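Side-chain contacts in alanine glyoxylate transaminase (Thermococcus litoralis, PDB 2ZC0), which probably catalyses, with pyridoxal 5'-phosphate as cofactor, the transfer of an amino group from alanine to glyoxylate, giving pyruvate and glycine: residues R196-L201 with K231-E236; I178-T183 with V190-E195; D313-A318 with I392-L397; N321-A326 with V337-P342. One frame throughout, in Å; residues are numbered along the deposited sequence.

Contact 1 of 4, residues R196-L201 with K231-E236; sequences RRKALL and KALDNE
Lys198 and Leu201, one helical turn apart, face Leu233 at the end of a short 3-10 segment. The backbones stay well separated: Lys198 CA lies 7.8 Å from Leu233 CA, and Leu201 CA 7.5 Å from Asp234 CA. Past Leu233 the loop bends through an inverse gamma turn centred on Asp234, with a weak bond from Asn235 N to Leu233 O.

Leu233 therefore spans the gap with its side chain, and it has a partner at its root and another at its end. Leu201 CD1 presses on Leu233 CB at 3.4 Å, closer than usual for two carbons, and the two leucines meet at roughly a right angle. Farther out, Leu233 CD2 rests 3.7 Å from Lys198 CD. The lysine reaches it because its chain folds at chi2 and chi3 (-60° and -61°), which turns the middle methylenes, rather than the amine, against the leucine. Leu201 also leans on Ile211 and Val239 of two neighbouring strands, which places the contact where helix 194-207 packs beside the sheet.

The polar grip lies within the loop. Lys231 NZ forms a salt bridge with Asp234 OD1 (2.7 Å) on the anti lone pair of that oxygen, and Glu261 is a second carboxylate partner of the amine. Asp234 OD2 accepts from Arg238 N.

No hydrogen bond crosses between 196-201 and 231-236. Their attachment is accordingly an apolar surface contact in which the lysine contributes hydrocarbon, while the charges of Lys231 and Asp234 brace the loop itself.

Contact 2 of 4, residues I178-T183 with V190-E195; sequences IYTIPT and VTMSME
Met192 and Thr191 lie against Pro182 and Thr183 with the backbones nearly touching: Thr183 CA is 4.2 Å from Thr191 CA. This is the tight part of the contact. Pro182 O faces Met192 N in a hydrogen bond whose exact length is doubtful, because Pro182 O is modelled too close to a neighbouring atom. Beside it, Pro182 CB meets Met192 CB at 4.1 Å. Thr183 and Thr191 run side by side, pointing the same way, with their CG2 methyls 4.0 Å apart.

Met192 reaches farthest. Its CG stands anti to the backbone N (chi1 -167°) and the chain continues extended through chi2; a bend at chi3 (-76°) then carries CE across Thr180, 3.6 Å from Thr180 OG1. That hydroxyl has its polar partner in Glu128 OE2, so the methyl merely packs against it.

The geometry belongs to a beta-alpha-beta crossover: strand 175-180 ends at Thr180, the chain loops round, and helix 194-207 starts just after Ser193 on its way to strand 210-214. Ser193 is the N-cap of that helix, its OG making a weak bond to Arg196 N. Just past the strand's C-terminal end, the side chain of Ile181 comes within about 4 Å of the bound pyridoxamine phosphate, as part of the cofactor pocket.

Toward Val190 the packing is looser and a water intervenes. Water 1 lies 2.8 Å from Ile181 O and 2.8 Å from Val190 O, placed to donate to either, although it has more acceptors around it than protons to give. Val190 turns its side chain away from 178-183.

Contact 3 of 4, residues D313-A318 with I392-L397; sequences DIMLKA and IGIKKL
No flat side chain takes part where Ile394 meets Met315 and Ala318, so the interface has neither ring faces nor ring edges and consists of methyl and methylene groups. Outside the two segments, Phe382 touches Met315 from a loop.

Ile394 divides its branches between its partners. Its CD1 takes the methionine: Met315 CE lies at 3.6 Å from Ile394 CD1, and Met315 CG at 3.8 Å from the same methyl, so the end of the isoleucine sits within the bend of the thioether chain. The torsions make that bend. Met315 CG is anti to the backbone N (chi1 178°), the chain runs on extended, and chi3 (-75°) folds CE toward Ile394; the two side chains cross at about a right angle. The second branch, Ile394 CG2, rests 3.9 Å from Ala318 CB. Because alanine adds so little bulk, the backbones come close here, with Ala318 CA 6.6 Å from Ile394 CA.

With an alanine in place of Ile394, both methyl contacts would be lost, which would probably open a gap between the helices and leave the end of Met315 freer to turn. Leu319 also touches Ile394, and Ile390 also touches Met315, so the same apolar seam extends along both helices.

No polar bond joins 313-318 to 392-397. The pairing is buried helix-to-helix packing between the long helix 295-322 and the C-terminal helix 389-404, as in the small domain of class-I (fold type I) aminotransferases, and it lies away from the cofactor.

Contact 4 of 4, residues N321-A326 with V337-P342; sequences NHLPNA and VMFFLP
Ala326 and Leu323 both meet the CE1–CZ side of the Phe339 ring. Ala326 CB is 3.7 Å from Phe339 CE1 and 3.8 Å from Phe339 CZ, while Leu323 CG stands 4.0 Å from Phe339 CE1. Both approach obliquely, and the leucine side chain crosses the phenylalanine at about a right angle. The ring reaches this place because its CG is anti to the backbone N (chi1 -180°), which extends it from the strand toward the turn.

The next shell holds these groups in position. Leu323 is the first residue to leave the helix, and a type I beta turn runs from it to Ala326, closed by the bond from Ala326 N to Leu323 O (3.0 Å). The turn thereby brings the two apolar side chains to the same ring. Beyond Ala326 the chain pairs with the strand, since the backbones of Glu327 and Phe340 are hydrogen-bonded; this fits the distance of 4.2 Å between Ala326 CB and Phe340 O. Phe339 is itself fixed by strand pairing with Ile378.

Farther out, Tyr401 of helix 389-404 meets the Phe339 ring with the planes at about 75°, and it also touches Leu323 and Ala326. Leu319 reaches Phe339 from helix 295-322.

Were Phe339 a serine, the ring surface shared by Leu323, Ala326 and Tyr401 would be gone, which would probably leave a gap under the turn with a hydroxyl facing apolar neighbours.

The side-chain contact is essentially apolar and largely buried, so shape and close packing join the turn to strand 336-340; no hydrogen bond crosses between 321-326 and 337-342, and the strand's backbone bonds come from neighbours such as Glu327 and Ile378.

Following the chain from the N terminus, contact 2 comes first and closes a loop of six residues between strand 175-180 and the start of helix 194-207. Contact 1 follows in series, closing 29 residues between that helix and the loop before strand 239-244; the two touch where Arg197 NH1 lies 2.7 Å from Met192 O, a probable hydrogen bond. Contact 3 closes 73 residues between helices 295-322 and 389-404, and contact 4, closing ten, falls within it, about 10 Å away between centres. No contact crosses another. Contacts 1 and 2 tie helix 194-207 into the large-sheet region, contact 2 by the cofactor pocket and contact 1 at the surface; contacts 3 and 4 tie the C-terminal part.

Contact 1 of 4, residues R196-L201 with K231-E236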
# COMPACT_ATOMS: atom_id res chain seq x y z
N ARG A 196 -23.11 -20.94 -19.58
CA ARG A 196 -22.63 -20.14 -18.44
C ARG A 196 -21.57 -19.13 -18.87
O ARG A 196 -21.45 -18.06 -18.28
CB ARG A 196 -22.08 -21.06 -17.36
CG ARG A 196 -23.18 -21.84 -16.67
CD ARG A 196 -22.66 -22.63 -15.49
NE ARG A 196 -23.73 -23.34 -14.82
CZ ARG A 196 -23.56 -24.15 -13.78
NH1 ARG A 196 -24.60 -24.76 -13.23
NH2 ARG A 196 -22.34 -24.34 -13.28
N ARG A 197 -20.82 -19.48 -19.90
CA ARG A 197 -19.79 -18.61 -20.42
C ARG A 197 -20.44 -17.34 -20.98
O ARG A 197 -19.90 -16.25 -20.81
CB ARG A 197 -19.00 -19.36 -21.51
CG ARG A 197 -18.23 -20.53 -20.93
CD ARG A 197 -17.88 -21.57 -21.96
NE ARG A 197 -16.51 -21.48 -22.41
CZ ARG A 197 -15.56 -22.36 -22.11
NH1 ARG A 197 -15.85 -23.40 -21.34
NH2 ARG A 197 -14.32 -22.20 -22.59
N LYS A 198 -21.60 -17.47 -21.61
CA LYS A 198 -22.26 -16.28 -22.15
C LYS A 198 -22.91 -15.49 -21.02
O LYS A 198 -22.95 -14.25 -21.07
CB LYS A 198 -23.31 -16.66 -23.19
CG LYS A 198 -22.75 -17.15 -24.53
CD LYS A 198 -21.85 -16.11 -25.26
CE LYS A 198 -22.56 -14.79 -25.63
NZ LYS A 198 -22.46 -13.70 -24.61
N ALA A 199 -23.40 -16.20 -20.02
CA ALA A 199 -24.04 -15.56 -18.87
C ALA A 199 -22.98 -14.79 -18.06
O ALA A 199 -23.26 -13.71 -17.54
CB ALA A 199 -24.71 -16.61 -18.00
N LEU A 200 -21.78 -15.36 -17.97
CA LEU A 200 -20.68 -14.71 -17.25
C LEU A 200 -20.33 -13.42 -17.99
O LEU A 200 -20.22 -12.36 -17.37
CB LEU A 200 -19.45 -15.65 -17.20
CG LEU A 200 -18.12 -15.07 -16.71
CD1 LEU A 200 -18.29 -14.37 -15.37
CD2 LEU A 200 -17.08 -16.20 -16.61
N LEU A 201 -20.20 -13.50 -19.31
CA LEU A 201 -19.91 -12.31 -20.10
C LEU A 201 -20.99 -11.25 -19.90
O LEU A 201 -20.69 -10.06 -19.83
CB LEU A 201 -19.79 -12.68 -21.58
CG LEU A 201 -18.53 -13.48 -21.92
CD1 LEU A 201 -18.56 -13.88 -23.38
CD2 LEU A 201 -17.30 -12.63 -21.64
N LYS A 231 -12.73 -15.30 -24.36
CA LYS A 231 -12.10 -14.26 -25.15
C LYS A 231 -12.59 -14.23 -26.59
O LYS A 231 -12.62 -13.17 -27.22
CB LYS A 231 -10.58 -14.40 -25.12
CG LYS A 231 -9.86 -13.21 -25.74
CD LYS A 231 -10.29 -11.93 -25.06
CE LYS A 231 -9.55 -10.71 -25.58
NZ LYS A 231 -10.16 -9.46 -25.00
N ALA A 232 -12.97 -15.39 -27.13
CA ALA A 232 -13.46 -15.47 -28.51
C ALA A 232 -14.86 -14.89 -28.60
O ALA A 232 -15.38 -14.62 -29.69
CB ALA A 232 -13.46 -16.92 -28.98
N LEU A 233 -15.48 -14.68 -27.44
CA LEU A 233 -16.82 -14.11 -27.34
C LEU A 233 -16.74 -12.71 -26.73
O LEU A 233 -17.77 -12.08 -26.46
CB LEU A 233 -17.69 -15.00 -26.44
CG LEU A 233 -18.41 -16.25 -26.96
CD1 LEU A 233 -17.76 -16.79 -28.23
CD2 LEU A 233 -18.42 -17.29 -25.85
N ASP A 234 -15.53 -12.20 -26.55
CA ASP A 234 -15.33 -10.89 -25.92
C ASP A 234 -15.45 -9.67 -26.84
O ASP A 234 -14.45 -9.02 -27.18
CB ASP A 234 -13.97 -10.87 -25.23
CG ASP A 234 -13.81 -9.69 -24.31
OD1 ASP A 234 -12.66 -9.30 -24.06
OD2 ASP A 234 -14.83 -9.17 -23.82
N ASN A 235 -16.69 -9.34 -27.21
CA ASN A 235 -16.93 -8.21 -28.10
C ASN A 235 -16.75 -6.87 -27.39
O ASN A 235 -16.48 -5.85 -28.04
CB ASN A 235 -18.34 -8.31 -28.70
CG ASN A 235 -19.43 -8.04 -27.69
OD1 ASN A 235 -19.63 -8.81 -26.74
ND2 ASN A 235 -20.15 -6.95 -27.89
N GLU A 236 -16.89 -6.85 -26.08
CA GLU A 236 -16.69 -5.61 -25.34
C GLU A 236 -15.24 -5.48 -24.87
O GLU A 236 -14.85 -4.43 -24.36
CB GLU A 236 -17.62 -5.55 -24.13
CG GLU A 236 -19.08 -5.64 -24.51
CD GLU A 236 -19.99 -5.33 -23.34
OE1 GLU A 236 -21.23 -5.43 -23.51
OE2 GLU A 236 -19.47 -4.99 -22.26

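Contact 2 of 4, residues I178-T183 with V190-E195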
# COMPACT_ATOMS: atom_id res chain seq x y z
N ILE A 178 -12.58 -10.79 -12.03
CA ILE A 178 -13.10 -12.13 -11.85
C ILE A 178 -12.07 -13.01 -12.54
O ILE A 178 -11.80 -12.82 -13.72
CB ILE A 178 -14.44 -12.34 -12.56
CG1 ILE A 178 -15.55 -11.58 -11.83
CG2 ILE A 178 -14.75 -13.83 -12.64
CD1 ILE A 178 -16.90 -11.71 -12.52
N TYR A 179 -11.48 -13.93 -11.78
CA TYR A 179 -10.50 -14.87 -12.29
C TYR A 179 -11.24 -16.20 -12.45
O TYR A 179 -11.88 -16.68 -11.50
CB TYR A 179 -9.35 -15.04 -11.30
CG TYR A 179 -8.41 -16.22 -11.56
CD1 TYR A 179 -8.42 -17.33 -10.72
CD2 TYR A 179 -7.53 -16.23 -12.64
CE1 TYR A 179 -7.58 -18.42 -10.94
CE2 TYR A 179 -6.67 -17.32 -12.87
CZ TYR A 179 -6.72 -18.41 -12.01
OH TYR A 179 -5.90 -19.51 -12.23
N THR A 180 -11.16 -16.78 -13.65
CA THR A 180 -11.82 -18.04 -13.94
C THR A 180 -10.99 -18.97 -14.82
O THR A 180 -10.20 -18.52 -15.65
CB THR A 180 -13.19 -17.79 -14.63
OG1 THR A 180 -13.76 -19.03 -15.07
CG2 THR A 180 -13.02 -16.87 -15.83
N ILE A 181 -11.17 -20.27 -14.60
CA ILE A 181 -10.49 -21.33 -15.36
C ILE A 181 -11.64 -22.14 -15.97
O ILE A 181 -12.00 -23.21 -15.47
CB ILE A 181 -9.68 -22.25 -14.41
CG1 ILE A 181 -8.86 -21.39 -13.43
CG2 ILE A 181 -8.79 -23.19 -15.23
CD1 ILE A 181 -8.18 -22.17 -12.31
N PRO A 182 -12.24 -21.64 -17.06
CA PRO A 182 -13.37 -22.30 -17.74
C PRO A 182 -13.18 -23.76 -18.16
O PRO A 182 -14.07 -24.58 -17.92
CB PRO A 182 -13.63 -21.38 -18.95
CG PRO A 182 -13.15 -20.03 -18.45
CD PRO A 182 -11.87 -20.39 -17.76
N THR A 183 -12.04 -24.10 -18.75
CA THR A 183 -11.82 -25.47 -19.21
C THR A 183 -10.81 -26.31 -18.42
O THR A 183 -9.65 -25.89 -18.22
CB THR A 183 -11.41 -25.48 -20.69
OG1 THR A 183 -12.41 -24.81 -21.47
CG2 THR A 183 -11.27 -26.90 -21.19
N VAL A 190 -13.41 -29.60 -13.81
CA VAL A 190 -14.68 -29.39 -14.51
C VAL A 190 -14.53 -28.23 -15.49
O VAL A 190 -13.65 -27.38 -15.31
CB VAL A 190 -15.80 -29.06 -13.51
CG1 VAL A 190 -15.95 -30.18 -12.50
CG2 VAL A 190 -15.48 -27.75 -12.80
N THR A 191 -15.39 -28.19 -16.51
CA THR A 191 -15.32 -27.11 -17.49
C THR A 191 -16.65 -26.40 -17.66
O THR A 191 -17.70 -27.02 -17.83
CB THR A 191 -14.90 -27.60 -18.88
OG1 THR A 191 -16.04 -28.07 -19.59
CG2 THR A 191 -13.89 -28.71 -18.78
N MET A 192 -16.59 -25.07 -17.61
CA MET A 192 -17.75 -24.22 -17.75
C MET A 192 -18.47 -24.49 -19.07
O MET A 192 -17.83 -24.68 -20.10
CB MET A 192 -17.32 -22.76 -17.70
CG MET A 192 -18.44 -21.78 -17.53
SD MET A 192 -17.81 -20.09 -17.50
CE MET A 192 -17.12 -20.05 -15.87
N SER A 193 -19.79 -24.51 -19.03
CA SER A 193 -20.58 -24.76 -20.23
C SER A 193 -20.71 -23.45 -21.01
O SER A 193 -20.64 -22.36 -20.43
CB SER A 193 -21.96 -25.30 -19.85
OG SER A 193 -22.74 -24.32 -19.18
N MET A 194 -20.89 -23.57 -22.32
CA MET A 194 -21.03 -22.39 -23.17
C MET A 194 -22.17 -21.51 -22.67
O MET A 194 -22.11 -20.28 -22.76
CB MET A 194 -21.29 -22.79 -24.64
CG MET A 194 -20.14 -23.55 -25.32
SD MET A 194 -18.57 -22.63 -25.42
CE MET A 194 -19.12 -21.08 -26.18
N GLU A 195 -23.21 -22.13 -22.13
CA GLU A 195 -24.36 -21.40 -21.61
C GLU A 195 -23.94 -20.45 -20.49
O GLU A 195 -24.36 -19.29 -20.45
CB GLU A 195 -25.41 -22.40 -21.11
CG GLU A 195 -26.49 -21.83 -20.20
CD GLU A 195 -27.44 -22.91 -19.68
OE1 GLU A 195 -26.97 -24.04 -19.39
OE2 GLU A 195 -28.66 -22.63 -19.54
O HOH W 1 -14.28 -24.66 -14.91

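Contact 3 of 4, residues D313-A318 with I392-L397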
# COMPACT_ATOMS: atom_id res chain seq x y z
N ASP A 313 -9.32 -41.96 -18.81
CA ASP A 313 -10.31 -43.03 -18.75
C ASP A 313 -9.89 -44.11 -17.75
O ASP A 313 -10.72 -44.61 -17.00
CB ASP A 313 -10.53 -43.66 -20.13
CG ASP A 313 -10.92 -42.64 -21.17
OD1 ASP A 313 -11.77 -41.77 -20.87
OD2 ASP A 313 -10.38 -42.70 -22.29
N ILE A 314 -8.61 -44.45 -17.76
CA ILE A 314 -8.05 -45.46 -16.86
C ILE A 314 -8.24 -45.08 -15.40
O ILE A 314 -8.62 -45.93 -14.59
CB ILE A 314 -6.54 -45.70 -17.15
CG1 ILE A 314 -6.36 -46.41 -18.50
CG2 ILE A 314 -5.92 -46.56 -16.06
CD1 ILE A 314 -4.91 -46.65 -18.88
N MET A 315 -7.99 -43.82 -15.04
CA MET A 315 -8.15 -43.41 -13.65
C MET A 315 -9.62 -43.43 -13.26
O MET A 315 -9.97 -43.80 -12.14
CB MET A 315 -7.58 -42.02 -13.39
CG MET A 315 -7.79 -41.55 -11.94
SD MET A 315 -6.87 -40.07 -11.45
CE MET A 315 -5.23 -40.76 -11.28
N LEU A 316 -10.48 -43.03 -14.19
CA LEU A 316 -11.92 -43.04 -13.93
C LEU A 316 -12.41 -44.49 -13.85
O LEU A 316 -13.30 -44.80 -13.06
CB LEU A 316 -12.67 -42.29 -15.02
CG LEU A 316 -12.44 -40.77 -15.02
CD1 LEU A 316 -13.33 -40.15 -16.09
CD2 LEU A 316 -12.76 -40.19 -13.65
N LYS A 317 -11.84 -45.37 -14.68
CA LYS A 317 -12.23 -46.78 -14.67
C LYS A 317 -11.86 -47.39 -13.33
O LYS A 317 -12.67 -48.08 -12.70
CB LYS A 317 -11.48 -47.59 -15.75
CG LYS A 317 -12.11 -47.62 -17.14
CD LYS A 317 -11.56 -48.83 -17.93
CE LYS A 317 -11.37 -48.53 -19.41
NZ LYS A 317 -10.25 -47.56 -19.66
N ALA A 318 -10.63 -47.15 -12.90
CA ALA A 318 -10.14 -47.68 -11.64
C ALA A 318 -10.97 -47.16 -10.47
O ALA A 318 -11.33 -47.92 -9.58
CB ALA A 318 -8.68 -47.31 -11.46
N ILE A 392 -2.62 -49.04 -9.77
CA ILE A 392 -1.98 -49.42 -8.52
C ILE A 392 -2.18 -48.32 -7.49
O ILE A 392 -2.55 -48.59 -6.34
CB ILE A 392 -0.47 -49.66 -8.74
CG1 ILE A 392 -0.26 -50.80 -9.74
CG2 ILE A 392 0.20 -50.01 -7.42
CD1 ILE A 392 1.18 -51.02 -10.13
N GLY A 393 -1.97 -47.07 -7.91
CA GLY A 393 -2.14 -45.93 -7.02
C GLY A 393 -3.56 -45.79 -6.50
O GLY A 393 -3.77 -45.57 -5.31
N ILE A 394 -4.54 -45.91 -7.39
CA ILE A 394 -5.93 -45.80 -6.95
C ILE A 394 -6.35 -46.99 -6.08
O ILE A 394 -7.22 -46.84 -5.22
CB ILE A 394 -6.91 -45.68 -8.15
CG1 ILE A 394 -6.90 -44.24 -8.68
CG2 ILE A 394 -8.32 -46.07 -7.74
CD1 ILE A 394 -5.86 -44.00 -9.73
N LYS A 395 -5.76 -48.16 -6.30
CA LYS A 395 -6.10 -49.33 -5.48
C LYS A 395 -5.62 -49.12 -4.05
O LYS A 395 -6.37 -49.32 -3.09
CB LYS A 395 -5.48 -50.61 -6.06
CG LYS A 395 -6.23 -51.19 -7.24
CD LYS A 395 -5.47 -52.33 -7.93
CE LYS A 395 -6.16 -52.72 -9.24
NZ LYS A 395 -5.33 -53.66 -10.05
N LYS A 396 -4.36 -48.70 -3.92
CA LYS A 396 -3.77 -48.42 -2.62
C LYS A 396 -4.60 -47.35 -1.93
O LYS A 396 -4.81 -47.39 -0.72
CB LYS A 396 -2.33 -47.92 -2.79
CG LYS A 396 -1.33 -49.00 -3.16
CD LYS A 396 0.04 -48.40 -3.45
CE LYS A 396 1.14 -49.46 -3.35
NZ LYS A 396 1.40 -49.87 -1.94
N LEU A 397 -5.07 -46.39 -2.72
CA LEU A 397 -5.88 -45.29 -2.20
C LEU A 397 -7.19 -45.85 -1.67
O LEU A 397 -7.69 -45.42 -0.63
CB LEU A 397 -6.14 -44.27 -3.32
CG LEU A 397 -7.13 -43.11 -3.14
CD1 LEU A 397 -8.54 -43.61 -3.37
CD2 LEU A 397 -6.99 -42.50 -1.76

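Contact 4 of 4, residues N321-A326 with V337-P342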
# COMPACT_ATOMS: atom_id res chain seq x y z
N ASN A 321 -14.50 -48.53 -10.39
CA ASN A 321 -14.39 -49.96 -10.13
C ASN A 321 -14.07 -50.29 -8.67
O ASN A 321 -14.59 -51.25 -8.11
CB ASN A 321 -13.33 -50.58 -11.05
CG ASN A 321 -13.07 -52.04 -10.74
OD1 ASN A 321 -13.85 -52.69 -10.03
ND2 ASN A 321 -11.97 -52.58 -11.28
N HIS A 322 -13.21 -49.48 -8.05
CA HIS A 322 -12.81 -49.73 -6.67
C HIS A 322 -13.45 -48.80 -5.63
O HIS A 322 -13.45 -49.12 -4.44
CB HIS A 322 -11.29 -49.69 -6.55
CG HIS A 322 -10.59 -50.66 -7.46
ND1 HIS A 322 -9.55 -51.46 -7.04
CD2 HIS A 322 -10.79 -50.96 -8.76
CE1 HIS A 322 -9.14 -52.21 -8.05
NE2 HIS A 322 -9.88 -51.92 -9.11
N LEU A 323 -13.96 -47.65 -6.06
CA LEU A 323 -14.64 -46.72 -5.15
C LEU A 323 -15.98 -46.26 -5.73
O LEU A 323 -16.27 -45.06 -5.76
CB LEU A 323 -13.78 -45.48 -4.87
CG LEU A 323 -12.58 -45.53 -3.93
CD1 LEU A 323 -12.90 -46.37 -2.70
CD2 LEU A 323 -11.40 -46.11 -4.68
N PRO A 324 -16.83 -47.21 -6.18
CA PRO A 324 -18.13 -46.87 -6.76
C PRO A 324 -19.10 -46.09 -5.88
O PRO A 324 -20.06 -45.51 -6.38
CB PRO A 324 -18.69 -48.24 -7.15
CG PRO A 324 -18.09 -49.15 -6.13
CD PRO A 324 -16.66 -48.67 -6.09
N ASN A 325 -18.86 -46.08 -4.57
CA ASN A 325 -19.75 -45.35 -3.67
C ASN A 325 -19.23 -43.97 -3.29
O ASN A 325 -19.86 -43.26 -2.51
CB ASN A 325 -20.01 -46.16 -2.39
CG ASN A 325 -20.67 -47.50 -2.66
OD1 ASN A 325 -21.56 -47.61 -3.51
ND2 ASN A 325 -20.24 -48.53 -1.94
N ALA A 326 -18.08 -43.59 -3.83
CA ALA A 326 -17.50 -42.28 -3.53
C ALA A 326 -17.78 -41.30 -4.66
O ALA A 326 -17.82 -41.69 -5.83
CB ALA A 326 -16.00 -42.41 -3.30
N VAL A 337 -8.47 -34.75 -11.14
CA VAL A 337 -9.74 -35.35 -10.78
C VAL A 337 -9.86 -35.02 -9.30
O VAL A 337 -8.90 -35.22 -8.55
CB VAL A 337 -9.74 -36.89 -10.95
CG1 VAL A 337 -11.01 -37.49 -10.32
CG2 VAL A 337 -9.66 -37.25 -12.43
N MET A 338 -10.99 -34.48 -8.87
CA MET A 338 -11.16 -34.19 -7.46
C MET A 338 -11.96 -35.33 -6.85
O MET A 338 -13.11 -35.57 -7.22
CB MET A 338 -11.91 -32.88 -7.22
CG MET A 338 -11.93 -32.48 -5.74
SD MET A 338 -10.29 -31.87 -5.16
CE MET A 338 -10.59 -30.13 -5.17
N PHE A 339 -11.32 -36.02 -5.92
CA PHE A 339 -11.91 -37.13 -5.19
C PHE A 339 -12.40 -36.60 -3.85
O PHE A 339 -11.76 -35.74 -3.25
CB PHE A 339 -10.84 -38.20 -4.94
CG PHE A 339 -11.35 -39.40 -4.20
CD1 PHE A 339 -12.05 -40.40 -4.87
CD2 PHE A 339 -11.12 -39.54 -2.83
CE1 PHE A 339 -12.51 -41.52 -4.19
CE2 PHE A 339 -11.58 -40.66 -2.14
CZ PHE A 339 -12.28 -41.65 -2.83
N PHE A 340 -13.52 -37.12 -3.38
CA PHE A 340 -14.07 -36.67 -2.12
C PHE A 340 -14.18 -37.80 -1.11
O PHE A 340 -14.68 -38.88 -1.43
CB PHE A 340 -15.45 -36.05 -2.34
CG PHE A 340 -15.41 -34.74 -3.08
CD1 PHE A 340 -15.29 -33.54 -2.40
CD2 PHE A 340 -15.50 -34.72 -4.47
CE1 PHE A 340 -15.25 -32.33 -3.08
CE2 PHE A 340 -15.46 -33.51 -5.17
CZ PHE A 340 -15.34 -32.32 -4.47
N LEU A 341 -13.70 -37.54 0.10
CA LEU A 341 -13.79 -38.50 1.19
C LEU A 341 -15.18 -38.26 1.76
O LEU A 341 -15.88 -37.35 1.31
CB LEU A 341 -12.72 -38.18 2.26
CG LEU A 341 -11.34 -38.85 2.19
CD1 LEU A 341 -10.84 -38.94 0.77
CD2 LEU A 341 -10.38 -38.06 3.06
N PRO A 342 -15.62 -39.07 2.74
CA PRO A 342 -16.95 -38.85 3.32
C PRO A 342 -16.98 -37.48 3.98
O PRO A 342 -15.96 -37.00 4.45
CB PRO A 342 -17.07 -39.99 4.33
CG PRO A 342 -16.28 -41.08 3.69
CD PRO A 342 -15.04 -40.33 3.23